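Local coordinates for lipoprotein (Mycoplasma mycoides subsp. capri, PDB 7ADK) that is a lipoprotein that probably acts as a peptidase, being related to the PA clan of chymotrypsin-like proteases, at residues P288-T294 with M459-T465; K293-I297 with K416-I420; T425-Y431 with F443-T447. All blocks are in the same frame, centred on the assembly; numbering follows the deposited sequence.

Contact 1: P288-T294 with M459-T465; sequences PNEEYKT and MVSFSLT
Glu291 faces Ser463 midway along an antiparallel ladder in which the axes of strands 289-293 and 461-465 come within 4.9 Å and their directions differ by 169°. Asn289-Thr465, Glu291-Ser463 and Lys293-Ser461 are its hydrogen-bonded pairs, although the bond from Glu291 N to Ser463 O is weak. Just before the start of strand 461-465, Val460 N donates to Lys293 O at 2.8 Å.

One face carries Glu290, Tyr292, Phe462 and Leu464. The rings of Tyr292 and Phe462 point the same way with planes only 14° apart, but they are slid so far that they barely overlap, with centroids 5.6 Å apart. They touch at Tyr292 CE1 and Phe462 CD1, 3.4 Å from each other. With CG of Tyr292 beside its own backbone N (chi1 -61°), the ring leans toward the partner strand and also meets Met459. That methionine makes a Met-aromatic contact, its SD lying 4.9 Å from the Tyr292 ring centroid and its bent end bringing Met459 CE to Tyr292 CD1. Glu290 OE1 takes a weak hydrogen bond from Tyr292 OH and lies at the edge of the Phe462 ring. Farther along, Pro288 CB packs alongside Leu464 CD2 at 3.4 Å.

The other face is polar. Glu291 OE1 approaches Ser463 CB at 3.8 Å, while OE2 forms a salt bridge with Lys488. Asn289 ND2 and Thr465 OG1 are both held by the amide of Asn480, and Thr465 CG2 packs 3.6 Å from Asn289 ND2.

In the antiparallel sheet, strand 289-293 is flanked by strands 461-467 and 421-433, and strand 486-493 continues it beyond 461-467. Val503 of strand 503-507 covers Tyr292 and Phe462.

Contact 2: K293-I297 with K416-I420; sequences KTSAI and KTFQI
At the base of a largely helical excursion between strands 289-293 and 421-433 of the antiparallel sheet, the outgoing loop meets the returning one, and Lys293 and Thr294 bond to Gln419 and Ile420. The pairing of the two strands is carried one step into the loops by Thr294 N, which donates to Ile420 O at 3.3 Å, nearly along the C=O axis. Next to this bond, Ile420 CG2 lies beside Thr294 OG1 and reaches Ala296 O as well.

The side-chain tie is made by Lys293. Its extended chain crosses Gln419 at about a right angle, with Lys293 CE 3.5 Å from Gln419 CB. Lys293 NZ then lies in the carbonyl plane of the amide and on a lone pair of Gln419 OE1, at 2.8 Å. The chain of Gln419, extended beyond CG (chi2 -166°), carries the amide out past CB, with OE1 on the Lys293 side and NE2 near Ser295 OG. A second, weak bond links Lys293 NZ to Tyr660, and Val460 packs against Lys293, Ser295 and Gln419.

Ser295 adopts a left-handed helical backbone conformation (phi 60°), and two residues on Ile297 meets Phe418. There, on the surface, the side chains of Ile297 and Phe418 cross obliquely, Ile297 CD1 touching Phe418 CB at 3.7 Å.

Contact 3: T425-Y431 with F443-T447; sequences TMWIMDY and FYFGT
Tyr444 O receives two consecutive amides, Met429 N at 3.0 Å and Asp430 N in a weaker bond at 3.3 Å, the signature of a classic beta bulge. The extra residue shifts the register by one: Ile428 opposes Phe445, yet Asp430 already opposes Tyr444, whose N returns a bond to Asp430 O from above the carbonyl plane.

Trp427 lies flat against the opposite backbone. Gly446 CA sits 3.7 Å from the centroid of the six-membered ring, 16° off its normal, in a CH-pi contact, and Gly446 O lies over the same indole toward its rim. Because Gly446 has no side chain, both the indole and Met429 CE can settle directly on its main chain.

Strands 421-433 and 442-447 form a beta hairpin, and the directions of segments 427-431 and 443-447 differ by 134°, well short of strictly antiparallel. Near the open end of the hairpin, Thr447 OG1 donates to Thr425 O at 2.8 Å.

Ile428, Tyr431, Phe443 and Phe445 share the apolar face. Tyr431 CB rests over a face of the Phe443 ring, 4.2 Å from its centroid, and Ile428 CD1 reaches Phe443 CD2 at 3.6 Å. Met426 crosses Phe445 in a Met-aromatic contact, its chain bent at the end (chi3 -75°) to bring Met426 CE against Phe445 CG. On the other face, buried polar ends have partners beyond the hairpin: Asp430 OD2 binds Tyr824 and Ser837, its OD1 accepts Leu839 N, and Tyr444 OH pairs with Glu544.

Overall arrangement
Contacts 1 and 3 are strand pairs of one antiparallel sheet within the peptidase family region, consistent with a chymotrypsin-like barrel; they share it because strand 289-293 pairs with both 461-467 and 421-433. Contact 2 joins the loops that leave and re-enter this sheet next to strands 289-293 and 421-433. Contacts 1 and 2 share Lys293 and Thr294, and their centres lie about 13 Å apart. Contact 2 closes before contact 3 opens, and contact 3 is nested inside the long loop closed by contact 1. Contacts 1 and 3, with centres about 15 Å apart, touch where Pro288 meets Met426. Contact 2 lies at the surface, adjoining contact 1 but not touching contact 3, their centres about 26 Å apart.

Contact 1: P288-T294 with M459-T465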
loop_
_atom_site.group_PDB
_atom_site.type_symbol
_atom_site.label_atom_id
_atom_site.label_comp_id
_atom_site.label_asym_id
_atom_site.label_seq_id
_atom_site.Cartn_x
_atom_site.Cartn_y
_atom_site.Cartn_z
ATOM N N PRO B 288 2.561 -18.627 9.558
ATOM C CA PRO B 288 1.274 -18.067 9.798
ATOM C C PRO B 288 1.319 -16.697 10.463
ATOM O O PRO B 288 1.833 -16.506 11.570
ATOM C CB PRO B 288 0.560 -19.096 10.653
ATOM C CG PRO B 288 1.649 -19.894 11.350
ATOM C CD PRO B 288 2.945 -19.342 10.757
ATOM N N ASN B 289 0.734 -15.744 9.764
ATOM C CA ASN B 289 0.104 -14.605 10.377
ATOM C C ASN B 289 -1.132 -15.240 11.030
ATOM O O ASN B 289 -1.919 -15.881 10.339
ATOM C CB ASN B 289 -0.282 -13.656 9.246
ATOM C CG ASN B 289 -1.077 -12.447 9.670
ATOM O OD1 ASN B 289 -1.242 -12.139 10.833
ATOM N ND2 ASN B 289 -1.580 -11.705 8.722
ATOM N N GLU B 290 -1.260 -15.182 12.346
ATOM C CA GLU B 290 -2.340 -15.881 13.053
ATOM C C GLU B 290 -3.272 -14.928 13.785
ATOM O O GLU B 290 -2.855 -13.866 14.257
ATOM C CB GLU B 290 -1.784 -16.994 13.958
ATOM C CG GLU B 290 -0.810 -16.461 15.021
ATOM C CD GLU B 290 -0.790 -17.262 16.329
ATOM O OE1 GLU B 290 -1.441 -18.334 16.415
ATOM O OE2 GLU B 290 -0.135 -16.791 17.290
ATOM N N GLU B 291 -4.536 -15.337 13.887
ATOM C CA GLU B 291 -5.630 -14.621 14.533
ATOM C C GLU B 291 -6.367 -15.550 15.505
ATOM O O GLU B 291 -6.692 -16.683 15.155
ATOM C CB GLU B 291 -6.626 -14.068 13.497
ATOM C CG GLU B 291 -6.068 -13.091 12.440
ATOM C CD GLU B 291 -5.951 -13.691 11.017
ATOM O OE1 GLU B 291 -5.276 -14.722 10.830
ATOM O OE2 GLU B 291 -6.531 -13.114 10.064
ATOM N N TYR B 292 -6.691 -15.055 16.698
ATOM C CA TYR B 292 -7.621 -15.680 17.636
ATOM C C TYR B 292 -8.791 -14.732 17.909
ATOM O O TYR B 292 -8.561 -13.629 18.393
ATOM C CB TYR B 292 -6.912 -15.998 18.953
ATOM C CG TYR B 292 -5.753 -16.956 18.844
ATOM C CD1 TYR B 292 -6.010 -18.282 18.486
ATOM C CD2 TYR B 292 -4.430 -16.524 19.070
ATOM C CE1 TYR B 292 -4.975 -19.212 18.384
ATOM C CE2 TYR B 292 -3.378 -17.455 18.919
ATOM C CZ TYR B 292 -3.647 -18.790 18.578
ATOM O OH TYR B 292 -2.643 -19.662 18.349
ATOM N N LYS B 293 -10.026 -15.138 17.612
ATOM C CA LYS B 293 -11.201 -14.270 17.740
ATOM C C LYS B 293 -12.046 -14.681 18.944
ATOM O O LYS B 293 -12.395 -15.849 19.094
ATOM C CB LYS B 293 -11.957 -14.266 16.401
ATOM C CG LYS B 293 -12.501 -12.867 16.081
ATOM C CD LYS B 293 -13.259 -12.821 14.743
ATOM C CE LYS B 293 -13.555 -11.368 14.324
ATOM N NZ LYS B 293 -14.635 -11.281 13.304
ATOM N N THR B 294 -12.349 -13.742 19.833
ATOM C CA THR B 294 -12.968 -13.993 21.154
ATOM C C THR B 294 -14.461 -13.664 21.238
ATOM O O THR B 294 -15.116 -14.078 22.188
ATOM C CB THR B 294 -12.233 -13.203 22.249
ATOM O OG1 THR B 294 -12.129 -11.864 21.854
ATOM C CG2 THR B 294 -10.845 -13.746 22.506
ATOM N N MET B 459 -13.247 -18.614 22.792
ATOM C CA MET B 459 -12.817 -18.344 21.417
ATOM C C MET B 459 -13.778 -18.897 20.354
ATOM O O MET B 459 -14.189 -20.054 20.423
ATOM C CB MET B 459 -11.401 -18.884 21.240
ATOM C CG MET B 459 -10.744 -18.455 19.942
ATOM S SD MET B 459 -9.317 -19.452 19.494
ATOM C CE MET B 459 -8.276 -19.222 20.912
ATOM N N VAL B 460 -14.111 -18.091 19.344
ATOM C CA VAL B 460 -15.054 -18.442 18.270
ATOM C C VAL B 460 -14.375 -18.908 16.985
ATOM O O VAL B 460 -14.961 -19.695 16.253
ATOM C CB VAL B 460 -16.052 -17.310 17.976
ATOM C CG1 VAL B 460 -16.947 -17.076 19.180
ATOM C CG2 VAL B 460 -15.432 -15.995 17.542
ATOM N N SER B 461 -13.153 -18.459 16.706
ATOM C CA SER B 461 -12.364 -18.931 15.560
ATOM C C SER B 461 -10.858 -18.705 15.715
ATOM O O SER B 461 -10.414 -17.849 16.470
ATOM C CB SER B 461 -12.861 -18.334 14.236
ATOM O OG SER B 461 -12.680 -16.932 14.249
ATOM N N PHE B 462 -10.087 -19.518 15.002
ATOM C CA PHE B 462 -8.626 -19.544 14.922
ATOM C C PHE B 462 -8.253 -19.577 13.452
ATOM O O PHE B 462 -8.889 -20.285 12.684
ATOM C CB PHE B 462 -8.126 -20.777 15.695
ATOM C CG PHE B 462 -6.788 -21.347 15.265
ATOM C CD1 PHE B 462 -5.639 -20.559 15.358
ATOM C CD2 PHE B 462 -6.712 -22.668 14.758
ATOM C CE1 PHE B 462 -4.403 -21.089 14.957
ATOM C CE2 PHE B 462 -5.463 -23.215 14.399
ATOM C CZ PHE B 462 -4.314 -22.422 14.505
ATOM N N SER B 463 -7.238 -18.842 13.026
ATOM C CA SER B 463 -6.829 -18.861 11.618
ATOM C C SER B 463 -5.311 -18.776 11.414
ATOM O O SER B 463 -4.604 -18.252 12.261
ATOM C CB SER B 463 -7.560 -17.750 10.863
ATOM O OG SER B 463 -7.461 -17.930 9.475
ATOM N N LEU B 464 -4.838 -19.294 10.278
ATOM C CA LEU B 464 -3.441 -19.312 9.831
ATOM C C LEU B 464 -3.393 -18.728 8.418
ATOM O O LEU B 464 -3.854 -19.389 7.493
ATOM C CB LEU B 464 -2.980 -20.780 9.829
ATOM C CG LEU B 464 -2.980 -21.494 11.181
ATOM C CD1 LEU B 464 -2.853 -22.991 10.965
ATOM C CD2 LEU B 464 -1.831 -21.058 12.077
ATOM N N THR B 465 -2.832 -17.539 8.190
ATOM C CA THR B 465 -2.549 -17.059 6.821
ATOM C C THR B 465 -1.067 -16.994 6.521
ATOM O O THR B 465 -0.292 -16.387 7.250
ATOM C CB THR B 465 -3.328 -15.803 6.391
ATOM O OG1 THR B 465 -3.059 -15.493 5.039
ATOM C CG2 THR B 465 -3.078 -14.510 7.131
#

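Contact 2: K293-I297 with K416-I420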
loop_
_atom_site.group_PDB
_atom_site.type_symbol
_atom_site.label_atom_id
_atom_site.label_comp_id
_atom_site.label_asym_id
_atom_site.label_seq_id
_atom_site.Cartn_x
_atom_site.Cartn_y
_atom_site.Cartn_z
ATOM N N LYS B 293 -10.026 -15.138 17.612
ATOM C CA LYS B 293 -11.201 -14.270 17.740
ATOM C C LYS B 293 -12.046 -14.681 18.944
ATOM O O LYS B 293 -12.395 -15.849 19.094
ATOM C CB LYS B 293 -11.957 -14.266 16.401
ATOM C CG LYS B 293 -12.501 -12.867 16.081
ATOM C CD LYS B 293 -13.259 -12.821 14.743
ATOM C CE LYS B 293 -13.555 -11.368 14.324
ATOM N NZ LYS B 293 -14.635 -11.281 13.304
ATOM N N THR B 294 -12.349 -13.742 19.833
ATOM C CA THR B 294 -12.968 -13.993 21.154
ATOM C C THR B 294 -14.461 -13.664 21.238
ATOM O O THR B 294 -15.116 -14.078 22.188
ATOM C CB THR B 294 -12.233 -13.203 22.249
ATOM O OG1 THR B 294 -12.129 -11.864 21.854
ATOM C CG2 THR B 294 -10.845 -13.746 22.506
ATOM N N SER B 295 -15.030 -12.961 20.255
ATOM C CA SER B 295 -16.433 -12.483 20.264
ATOM C C SER B 295 -16.815 -11.545 21.421
ATOM O O SER B 295 -17.936 -11.596 21.920
ATOM C CB SER B 295 -17.441 -13.625 20.098
ATOM O OG SER B 295 -18.726 -13.142 19.775
ATOM N N ALA B 296 -15.898 -10.675 21.829
ATOM C CA ALA B 296 -16.067 -9.644 22.841
ATOM C C ALA B 296 -15.204 -8.415 22.498
ATOM O O ALA B 296 -14.587 -8.382 21.438
ATOM C CB ALA B 296 -15.715 -10.269 24.175
ATOM N N ILE B 297 -15.119 -7.425 23.385
ATOM C CA ILE B 297 -14.200 -6.267 23.293
ATOM C C ILE B 297 -13.602 -5.866 24.660
ATOM O O ILE B 297 -12.452 -5.446 24.751
ATOM C CB ILE B 297 -14.943 -5.029 22.690
ATOM C CG1 ILE B 297 -15.412 -5.245 21.236
ATOM C CG2 ILE B 297 -14.120 -3.733 22.785
ATOM C CD1 ILE B 297 -16.122 -4.058 20.588
ATOM N N LYS B 416 -23.240 -10.808 22.436
ATOM C CA LYS B 416 -22.332 -11.402 21.443
ATOM C C LYS B 416 -22.449 -10.710 20.078
ATOM O O LYS B 416 -22.665 -11.337 19.044
ATOM C CB LYS B 416 -22.521 -12.925 21.413
ATOM C CG LYS B 416 -22.321 -13.544 22.803
ATOM C CD LYS B 416 -22.431 -15.061 22.793
ATOM C CE LYS B 416 -22.407 -15.651 24.199
ATOM N NZ LYS B 416 -21.168 -15.431 24.912
ATOM N N THR B 417 -22.391 -9.384 20.117
ATOM C CA THR B 417 -22.659 -8.477 18.998
ATOM C C THR B 417 -21.415 -8.224 18.149
ATOM O O THR B 417 -21.374 -8.612 16.981
ATOM C CB THR B 417 -23.278 -7.176 19.526
ATOM O OG1 THR B 417 -24.558 -7.468 20.025
ATOM C CG2 THR B 417 -23.454 -6.089 18.488
ATOM N N PHE B 418 -20.397 -7.589 18.733
ATOM C CA PHE B 418 -19.101 -7.323 18.113
ATOM C C PHE B 418 -18.092 -8.430 18.416
ATOM O O PHE B 418 -18.277 -9.238 19.326
ATOM C CB PHE B 418 -18.560 -5.970 18.581
ATOM C CG PHE B 418 -19.459 -4.783 18.328
ATOM C CD1 PHE B 418 -19.856 -3.951 19.377
ATOM C CD2 PHE B 418 -19.892 -4.494 17.032
ATOM C CE1 PHE B 418 -20.692 -2.856 19.139
ATOM C CE2 PHE B 418 -20.734 -3.401 16.794
ATOM C CZ PHE B 418 -21.140 -2.586 17.849
ATOM N N GLN B 419 -17.002 -8.443 17.647
ATOM C CA GLN B 419 -15.886 -9.375 17.783
ATOM C C GLN B 419 -14.538 -8.644 17.676
ATOM O O GLN B 419 -14.398 -7.710 16.888
ATOM C CB GLN B 419 -15.991 -10.478 16.718
ATOM C CG GLN B 419 -17.359 -11.175 16.644
ATOM C CD GLN B 419 -17.329 -12.461 15.830
ATOM O OE1 GLN B 419 -16.664 -12.569 14.811
ATOM N NE2 GLN B 419 -18.047 -13.481 16.236
ATOM N N ILE B 420 -13.531 -9.104 18.421
ATOM C CA ILE B 420 -12.162 -8.582 18.390
ATOM C C ILE B 420 -11.154 -9.729 18.264
ATOM O O ILE B 420 -11.468 -10.886 18.556
ATOM C CB ILE B 420 -11.927 -7.636 19.595
ATOM C CG1 ILE B 420 -10.977 -6.494 19.222
ATOM C CG2 ILE B 420 -11.448 -8.377 20.845
ATOM C CD1 ILE B 420 -11.064 -5.287 20.128
#

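Contact 3: T425-Y431 with F443-T447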
loop_
_atom_site.group_PDB
_atom_site.type_symbol
_atom_site.label_atom_id
_atom_site.label_comp_id
_atom_site.label_asym_id
_atom_site.label_seq_id
_atom_site.Cartn_x
_atom_site.Cartn_y
_atom_site.Cartn_z
ATOM N N THR B 425 2.359 -13.425 15.245
ATOM C CA THR B 425 3.043 -14.255 14.264
ATOM C C THR B 425 3.690 -15.474 14.924
ATOM O O THR B 425 3.999 -15.470 16.121
ATOM C CB THR B 425 4.064 -13.422 13.484
ATOM O OG1 THR B 425 3.411 -12.334 12.884
ATOM C CG2 THR B 425 4.717 -14.186 12.339
ATOM N N MET B 426 3.862 -16.538 14.157
ATOM C CA MET B 426 4.507 -17.775 14.574
ATOM C C MET B 426 5.435 -18.320 13.491
ATOM O O MET B 426 5.324 -17.972 12.321
ATOM C CB MET B 426 3.502 -18.893 14.893
ATOM C CG MET B 426 2.280 -18.482 15.686
ATOM S SD MET B 426 1.441 -19.820 16.553
ATOM C CE MET B 426 0.576 -20.683 15.205
ATOM N N TRP B 427 6.312 -19.227 13.876
ATOM C CA TRP B 427 6.976 -20.137 12.959
ATOM C C TRP B 427 6.744 -21.577 13.358
ATOM O O TRP B 427 6.583 -21.905 14.535
ATOM C CB TRP B 427 8.469 -19.840 12.884
ATOM C CG TRP B 427 9.218 -20.064 14.155
ATOM C CD1 TRP B 427 9.917 -21.176 14.465
ATOM C CD2 TRP B 427 9.326 -19.186 15.312
ATOM N NE1 TRP B 427 10.432 -21.066 15.728
ATOM C CE2 TRP B 427 10.116 -19.856 16.297
ATOM C CE3 TRP B 427 8.853 -17.906 15.621
ATOM C CZ2 TRP B 427 10.411 -19.311 17.543
ATOM C CZ3 TRP B 427 9.165 -17.336 16.865
ATOM C CH2 TRP B 427 9.937 -18.028 17.822
ATOM N N ILE B 428 6.693 -22.451 12.372
ATOM C CA ILE B 428 6.700 -23.893 12.567
ATOM C C ILE B 428 8.091 -24.291 13.089
ATOM O O ILE B 428 9.104 -23.970 12.465
ATOM C CB ILE B 428 6.263 -24.566 11.247
ATOM C CG1 ILE B 428 5.688 -25.965 11.474
ATOM C CG2 ILE B 428 7.337 -24.586 10.148
ATOM C CD1 ILE B 428 4.835 -26.387 10.267
ATOM N N MET B 429 8.165 -24.963 14.240
ATOM C CA MET B 429 9.437 -25.427 14.782
ATOM C C MET B 429 9.549 -26.945 14.836
ATOM O O MET B 429 10.619 -27.479 14.576
ATOM C CB MET B 429 9.743 -24.750 16.116
ATOM C CG MET B 429 8.974 -25.264 17.332
ATOM S SD MET B 429 9.795 -24.925 18.906
ATOM C CE MET B 429 9.450 -23.177 19.039
ATOM N N ASP B 430 8.470 -27.668 15.117
ATOM C CA ASP B 430 8.536 -29.098 15.408
ATOM C C ASP B 430 7.223 -29.825 15.074
ATOM O O ASP B 430 6.174 -29.205 14.897
ATOM C CB ASP B 430 8.948 -29.262 16.880
ATOM C CG ASP B 430 9.399 -30.659 17.278
ATOM O OD1 ASP B 430 9.767 -31.446 16.397
ATOM O OD2 ASP B 430 9.388 -30.978 18.486
ATOM N N TYR B 431 7.278 -31.153 15.006
ATOM C CA TYR B 431 6.113 -32.032 14.995
ATOM C C TYR B 431 6.381 -33.336 15.753
ATOM O O TYR B 431 7.470 -33.896 15.690
ATOM C CB TYR B 431 5.620 -32.295 13.570
ATOM C CG TYR B 431 6.606 -32.876 12.576
ATOM C CD1 TYR B 431 6.890 -34.253 12.555
ATOM C CD2 TYR B 431 7.180 -32.033 11.612
ATOM C CE1 TYR B 431 7.725 -34.783 11.559
ATOM C CE2 TYR B 431 8.024 -32.551 10.623
ATOM C CZ TYR B 431 8.288 -33.930 10.590
ATOM O OH TYR B 431 9.117 -34.418 9.642
ATOM N N PHE B 443 1.556 -30.461 15.314
ATOM C CA PHE B 443 2.618 -29.488 15.041
ATOM C C PHE B 443 2.772 -28.478 16.172
ATOM O O PHE B 443 1.798 -28.130 16.829
ATOM C CB PHE B 443 2.329 -28.753 13.733
ATOM C CG PHE B 443 2.543 -29.584 12.490
ATOM C CD1 PHE B 443 1.564 -30.485 12.058
ATOM C CD2 PHE B 443 3.732 -29.455 11.769
ATOM C CE1 PHE B 443 1.752 -31.224 10.888
ATOM C CE2 PHE B 443 3.924 -30.188 10.591
ATOM C CZ PHE B 443 2.928 -31.062 10.148
ATOM N N TYR B 444 3.997 -27.990 16.368
ATOM C CA TYR B 444 4.387 -27.044 17.402
ATOM C C TYR B 444 4.979 -25.796 16.776
ATOM O O TYR B 444 5.808 -25.862 15.863
ATOM C CB TYR B 444 5.352 -27.681 18.400
ATOM C CG TYR B 444 4.818 -28.948 19.006
ATOM C CD1 TYR B 444 4.922 -30.151 18.298
ATOM C CD2 TYR B 444 4.124 -28.910 20.223
ATOM C CE1 TYR B 444 4.252 -31.294 18.752
ATOM C CE2 TYR B 444 3.494 -30.069 20.695
ATOM C CZ TYR B 444 3.510 -31.246 19.940
ATOM O OH TYR B 444 2.758 -32.303 20.324
ATOM N N PHE B 445 4.490 -24.651 17.232
ATOM C CA PHE B 445 4.777 -23.337 16.683
ATOM C C PHE B 445 5.406 -22.426 17.753
ATOM O O PHE B 445 4.854 -22.280 18.828
ATOM C CB PHE B 445 3.483 -22.733 16.141
ATOM C CG PHE B 445 2.881 -23.436 14.926
ATOM C CD1 PHE B 445 2.058 -24.570 15.055
ATOM C CD2 PHE B 445 3.124 -22.907 13.644
ATOM C CE1 PHE B 445 1.517 -25.186 13.913
ATOM C CE2 PHE B 445 2.562 -23.502 12.503
ATOM C CZ PHE B 445 1.765 -24.644 12.636
ATOM N N GLY B 446 6.563 -21.830 17.462
ATOM C CA GLY B 446 7.188 -20.827 18.299
ATOM C C GLY B 446 6.542 -19.476 18.087
ATOM O O GLY B 446 6.255 -19.067 16.971
ATOM N N THR B 447 6.262 -18.760 19.158
ATOM C CA THR B 447 5.628 -17.443 19.151
ATOM C C THR B 447 6.080 -16.696 20.402
ATOM O O THR B 447 7.022 -17.139 21.068
ATOM C CB THR B 447 4.091 -17.587 19.022
ATOM O OG1 THR B 447 3.523 -16.334 18.780
ATOM C CG2 THR B 447 3.401 -18.193 20.243
#